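Local coordinates for protein beta-lactamase (Serratia marcescens, PDB 5GWA) that probably hydrolyses beta-lactam antibiotics to substituted beta-amino acids as a class A extended-spectrum enzyme, and is bound here by the inhibitor avibactam, at residues A25-G28 with F33-N36; L136-I141 with L171-K176. One frame throughout, in Å; residues are numbered along the deposited sequence.

Contact 1 of 2, residues A25-G28 with F33-N36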
loop_
_atom_site.group_PDB
_atom_site.type_symbol
_atom_site.label_atom_id
_atom_site.label_comp_id
_atom_site.label_asym_id
_atom_site.label_seq_id
_atom_site.Cartn_x
_atom_site.Cartn_y
_atom_site.Cartn_z
ATOM N N ALA A 25 -9.080 24.869 -8.766
ATOM C CA ALA A 25 -8.539 26.223 -8.704
ATOM C C ALA A 25 -7.306 26.308 -9.570
ATOM O O ALA A 25 -6.527 25.346 -9.670
ATOM C CB ALA A 25 -8.203 26.652 -7.302
ATOM N N VAL A 26 -7.126 27.490 -10.151
ATOM C CA VAL A 26 -5.978 27.809 -10.987
ATOM C C VAL A 26 -5.537 29.214 -10.609
ATOM O O VAL A 26 -6.375 30.105 -10.427
ATOM C CB VAL A 26 -6.323 27.795 -12.493
ATOM C CG1 VAL A 26 -5.048 27.966 -13.326
ATOM C CG2 VAL A 26 -7.029 26.529 -12.901
ATOM N N LEU A 27 -4.229 29.405 -10.492
ATOM C CA LEU A 27 -3.648 30.728 -10.270
ATOM C C LEU A 27 -2.403 30.862 -11.131
ATOM O O LEU A 27 -1.453 30.070 -11.013
ATOM C CB LEU A 27 -3.291 30.863 -8.800
ATOM C CG LEU A 27 -3.190 32.178 -8.065
ATOM C CD1 LEU A 27 -4.411 33.057 -8.406
ATOM C CD2 LEU A 27 -3.144 31.890 -6.565
ATOM N N GLY A 28 -2.333 31.924 -11.933
ATOM C CA GLY A 28 -1.080 32.199 -12.626
ATOM C C GLY A 28 0.026 32.540 -11.643
ATOM O O GLY A 28 -0.204 33.178 -10.637
ATOM N N PHE A 33 -3.965 35.653 -13.687
ATOM C CA PHE A 33 -4.969 34.685 -14.064
ATOM C C PHE A 33 -5.472 33.935 -12.845
ATOM O O PHE A 33 -4.688 33.562 -11.971
ATOM C CB PHE A 33 -4.423 33.686 -15.059
ATOM C CG PHE A 33 -5.433 32.670 -15.489
ATOM C CD1 PHE A 33 -6.469 33.033 -16.349
ATOM C CD2 PHE A 33 -5.416 31.384 -14.968
ATOM C CE1 PHE A 33 -7.410 32.111 -16.744
ATOM C CE2 PHE A 33 -6.358 30.452 -15.369
ATOM C CZ PHE A 33 -7.358 30.821 -16.259
ATOM N N LYS A 34 -6.792 33.797 -12.760
ATOM C CA LYS A 34 -7.414 33.165 -11.600
ATOM C C LYS A 34 -8.716 32.509 -12.032
ATOM O O LYS A 34 -9.516 33.143 -12.732
ATOM C CB LYS A 34 -7.641 34.203 -10.504
ATOM C CG LYS A 34 -8.495 33.724 -9.343
ATOM C CD LYS A 34 -8.524 34.767 -8.230
ATOM C CE LYS A 34 -9.943 35.036 -7.774
ATOM N NZ LYS A 34 -9.973 36.173 -6.815
ATOM N N LEU A 35 -8.909 31.226 -11.679
ATOM C CA LEU A 35 -10.137 30.514 -11.975
ATOM C C LEU A 35 -10.462 29.588 -10.818
ATOM O O LEU A 35 -9.581 28.852 -10.366
ATOM C CB LEU A 35 -9.964 29.706 -13.260
ATOM C CG LEU A 35 -11.224 29.014 -13.776
ATOM C CD1 LEU A 35 -11.275 29.133 -15.293
ATOM C CD2 LEU A 35 -11.274 27.560 -13.349
ATOM N N ASN A 36 -11.713 29.616 -10.350
ATOM C CA ASN A 36 -12.182 28.756 -9.264
ATOM C C ASN A 36 -13.483 28.101 -9.684
ATOM O O ASN A 36 -14.346 28.760 -10.283
ATOM C CB ASN A 36 -12.435 29.578 -8.018
ATOM C CG ASN A 36 -11.174 30.124 -7.394
ATOM O OD1 ASN A 36 -10.154 29.444 -7.289
ATOM N ND2 ASN A 36 -11.225 31.384 -7.012
#

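Contact 2 of 2, residues L136-I141 with L171-K176. With NA (sodium ion), chain V.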
loop_
_atom_site.group_PDB
_atom_site.type_symbol
_atom_site.label_atom_id
_atom_site.label_comp_id
_atom_site.label_asym_id
_atom_site.label_seq_id
_atom_site.Cartn_x
_atom_site.Cartn_y
_atom_site.Cartn_z
ATOM N N LEU A 136 1.672 30.973 7.245
ATOM C CA LEU A 136 2.102 31.503 5.960
ATOM C C LEU A 136 1.090 32.513 5.393
ATOM O O LEU A 136 1.360 33.138 4.361
ATOM C CB LEU A 136 2.343 30.358 4.970
ATOM C CG LEU A 136 3.480 29.402 5.331
ATOM C CD1 LEU A 136 3.560 28.269 4.318
ATOM C CD2 LEU A 136 4.826 30.097 5.427
ATOM N N GLY A 137 -0.082 32.611 6.032
ATOM C CA GLY A 137 -1.184 33.437 5.577
ATOM C C GLY A 137 -2.136 32.770 4.605
ATOM O O GLY A 137 -2.674 33.433 3.727
ATOM N N VAL A 138 -2.193 31.440 4.644
ATOM C CA VAL A 138 -3.145 30.686 3.812
ATOM C C VAL A 138 -4.212 30.058 4.686
ATOM O O VAL A 138 -3.948 29.071 5.409
ATOM C CB VAL A 138 -2.466 29.579 2.980
ATOM C CG1 VAL A 138 -3.477 28.899 2.051
ATOM C CG2 VAL A 138 -1.307 30.150 2.194
ATOM N N LYS A 139 -5.436 30.572 4.581
ATOM C CA LYS A 139 -6.552 30.061 5.352
ATOM C C LYS A 139 -7.136 28.831 4.643
ATOM O O LYS A 139 -6.786 28.555 3.489
ATOM C CB LYS A 139 -7.633 31.123 5.519
ATOM C CG LYS A 139 -7.180 32.369 6.271
ATOM C CD LYS A 139 -8.376 33.218 6.658
ATOM C CE LYS A 139 -8.011 34.217 7.736
ATOM N NZ LYS A 139 -7.477 35.450 7.109
ATOM N N ASN A 140 -8.050 28.153 5.313
ATOM C CA ASN A 140 -8.887 27.103 4.672
ATOM C C ASN A 140 -8.102 25.864 4.318
ATOM O O ASN A 140 -8.463 25.141 3.369
ATOM C CB ASN A 140 -9.645 27.615 3.468
ATOM C CG ASN A 140 -10.890 28.382 3.859
ATOM O OD1 ASN A 140 -11.415 28.210 4.966
ATOM N ND2 ASN A 140 -11.266 29.314 3.045
ATOM N N ILE A 141 -7.137 25.533 5.165
ATOM C CA ILE A 141 -6.485 24.232 5.146
ATOM C C ILE A 141 -6.513 23.670 6.561
ATOM O O ILE A 141 -6.119 24.373 7.511
ATOM C CB ILE A 141 -5.021 24.324 4.653
ATOM C CG1 ILE A 141 -4.972 24.915 3.238
ATOM C CG2 ILE A 141 -4.355 22.944 4.652
ATOM C CD1 ILE A 141 -3.607 25.195 2.674
ATOM N N LEU A 171 0.672 26.988 -3.309
ATOM C CA LEU A 171 1.605 26.607 -4.369
ATOM C C LEU A 171 2.320 27.807 -4.979
ATOM O O LEU A 171 3.496 27.713 -5.333
ATOM C CB LEU A 171 0.890 25.829 -5.472
ATOM C CG LEU A 171 0.480 24.412 -5.098
ATOM C CD1 LEU A 171 -0.581 23.921 -6.044
ATOM C CD2 LEU A 171 1.643 23.433 -5.076
ATOM N N LYS A 172 1.618 28.933 -5.092
ATOM C CA LYS A 172 2.210 30.150 -5.642
ATOM C C LYS A 172 3.227 30.807 -4.698
ATOM O O LYS A 172 4.341 31.123 -5.147
ATOM C CB LYS A 172 1.102 31.132 -6.023
ATOM C CG LYS A 172 1.599 32.460 -6.559
ATOM C CD LYS A 172 0.448 33.268 -7.109
ATOM C CE LYS A 172 0.905 34.590 -7.694
ATOM N NZ LYS A 172 -0.119 35.169 -8.605
ATOM N N LYS A 173 2.919 30.848 -3.405
ATOM C CA LYS A 173 3.869 31.306 -2.369
ATOM C C LYS A 173 5.119 30.456 -2.457
ATOM O O LYS A 173 6.258 30.935 -2.476
ATOM C CB LYS A 173 3.257 31.180 -0.983
ATOM C CG LYS A 173 2.150 32.181 -0.703
ATOM C CD LYS A 173 1.772 32.180 0.768
ATOM C CE LYS A 173 0.632 33.136 1.049
ATOM N NZ LYS A 173 1.201 34.489 1.326
ATOM N N PHE A 174 4.913 29.148 -2.597
ATOM C CA PHE A 174 6.060 28.249 -2.694
ATOM C C PHE A 174 6.884 28.509 -3.965
ATOM O O PHE A 174 8.125 28.567 -3.886
ATOM C CB PHE A 174 5.575 26.789 -2.685
ATOM C CG PHE A 174 6.576 25.808 -3.209
ATOM C CD1 PHE A 174 7.721 25.533 -2.501
ATOM C CD2 PHE A 174 6.320 25.088 -4.369
ATOM C CE1 PHE A 174 8.641 24.636 -2.981
ATOM C CE2 PHE A 174 7.247 24.179 -4.854
ATOM C CZ PHE A 174 8.385 23.916 -4.120
ATOM N N TYR A 175 6.229 28.584 -5.130
ATOM C CA TYR A 175 6.948 28.632 -6.404
ATOM C C TYR A 175 7.771 29.890 -6.512
ATOM O O TYR A 175 8.840 29.887 -7.139
ATOM C CB TYR A 175 6.011 28.508 -7.629
ATOM C CG TYR A 175 6.751 28.034 -8.826
ATOM C CD1 TYR A 175 6.969 26.688 -9.031
ATOM C CD2 TYR A 175 7.403 28.928 -9.672
ATOM C CE1 TYR A 175 7.733 26.220 -10.086
ATOM C CE2 TYR A 175 8.189 28.463 -10.722
ATOM C CZ TYR A 175 8.360 27.109 -10.921
ATOM O OH TYR A 175 9.176 26.588 -11.920
ATOM N N LYS A 176 7.283 30.950 -5.899
ATOM C CA LYS A 176 7.995 32.205 -5.909
ATOM C C LYS A 176 9.080 32.200 -4.840
ATOM O O LYS A 176 9.748 33.215 -4.638
ATOM C CB LYS A 176 7.038 33.373 -5.706
ATOM C CG LYS A 176 6.000 33.495 -6.822
ATOM C CD LYS A 176 5.015 34.620 -6.583
ATOM C CE LYS A 176 5.686 35.982 -6.716
ATOM N NZ LYS A 176 4.665 37.062 -6.864
HETATM NA NA NA V . -5.118 27.290 7.030
HETATM O O HOH W 1 -3.504 25.263 8.094
HETATM O O HOH W 2 -5.953 29.082 8.911
#

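Contact 1 of 2, residues A25-G28 with F33-N36
Val26 and Phe33 meet on one face of an antiparallel beta hairpin, formed by strands 21-28 and 34-37 at the edge of the five-stranded sheet of the class A beta-lactamase fold. The axes of the two short strands run at 174° to each other, 4.7 Å apart at their closest. Val26 and Leu35 are the hydrogen-bonded pair: Val26 N donates to Leu35 O at 2.8 Å, and Leu35 N returns a bond to Val26 O at 3.0 Å. Towards the turn, Gly28 N donates to Phe33 O at 2.9 Å, in a nearly straight bond (170° at the hydrogen).

The tight side is the face carrying Val26 and Leu35. Val26 holds CG1 anti to its backbone N (chi1 -173°), which sends this branch to the edge of the Phe33 ring, in the ring plane, with CG1 3.5 Å from CE2. The Val26 and Leu35 CB atoms are 4.2 Å apart. Leu7 of helix 4-15 touches Phe33 and Leu35, while helix 257-276 brings Val271 to Val26 and Leu275 to Phe33, so this face is packed against the two terminal helices.

On the other face, helix 164-175 covers the buried Ala25 through Pro164 and Val168, and Val168 also reaches Leu27. The loose, solvent side is confined to the non-hydrogen-bonded pair of partly exposed Leu27 and exposed Lys34. Their side chains run alongside each other in a common direction, until the lysine bends at chi3 and its far end turns from the partner strand. The pair meets through a methyl and a methylene, Leu27 CD1 lying 4.0 Å from Lys34 CB.

Contact 2 of 2, residues L136-I141 with L171-K176
Lys173 reaches from helix 164-175 to the loop that follows helix 126-135, and it supplies more than half of the 119 Å² buried here. Its chain is extended as far as CE and then bent at chi4 (-88°), a turn that brings NZ 3.3 Å from Leu136 O. That hydrogen bond is weak. Lys173 CE also lies close, 3.4 Å from Leu136 O.

Leu136 contributes the next largest area. Its carbonyl takes the ammonium group, while its side chain comes no nearer than 4.6 Å to the 171-176 segment and packs instead on Ile179 and on Leu170, about one turn before Lys173 on the same helix. This is the C-terminal end of helix 126-135, ended by a glycine: Gly137, the first residue to leave helical angles, has positive phi (88°), a conformation suited to glycine because a CB would crowd Leu136 O. The lysine thus makes its weak bond to the carbonyl just before that glycine.

Val138, third in area and buried, lies alongside the methylenes of Lys173, the two side chains running antiparallel past one another. CG2, set beside the backbone N, does the touching, 3.7 Å from Lys173 CE and 4.0 Å from Lys173 CD. The same valine also packs on Ala166 and Leu170. Its backbone has a separate role: Val138 O binds a sodium ion at 2.7 Å, with two waters as further ligands, one of which donates a hydrogen bond to Ile141 O.

How the contacts relate
Both strands of the hairpin in contact 1 precede the loop and helix of contact 2 in the sequence, and the centres of the two contacts are 14 Å apart. Helix 164-175 links them. It lies over the hairpin face that carries Ala25 and Leu27, and its last turns also meet the loop 136-141. The direct junction is Lys172: its NZ lies 2.8 Å from Gly28 O, a probable hydrogen bond, and its CD packs 3.9 Å from Leu27 CD2. Consecutive residues of one helix therefore face two ways, Lys172 to the end of strand 21-28, next to the edge strand 34-37, and Lys173 to the loop after helix 126-135. The helix lies between hairpin and loop and touches both.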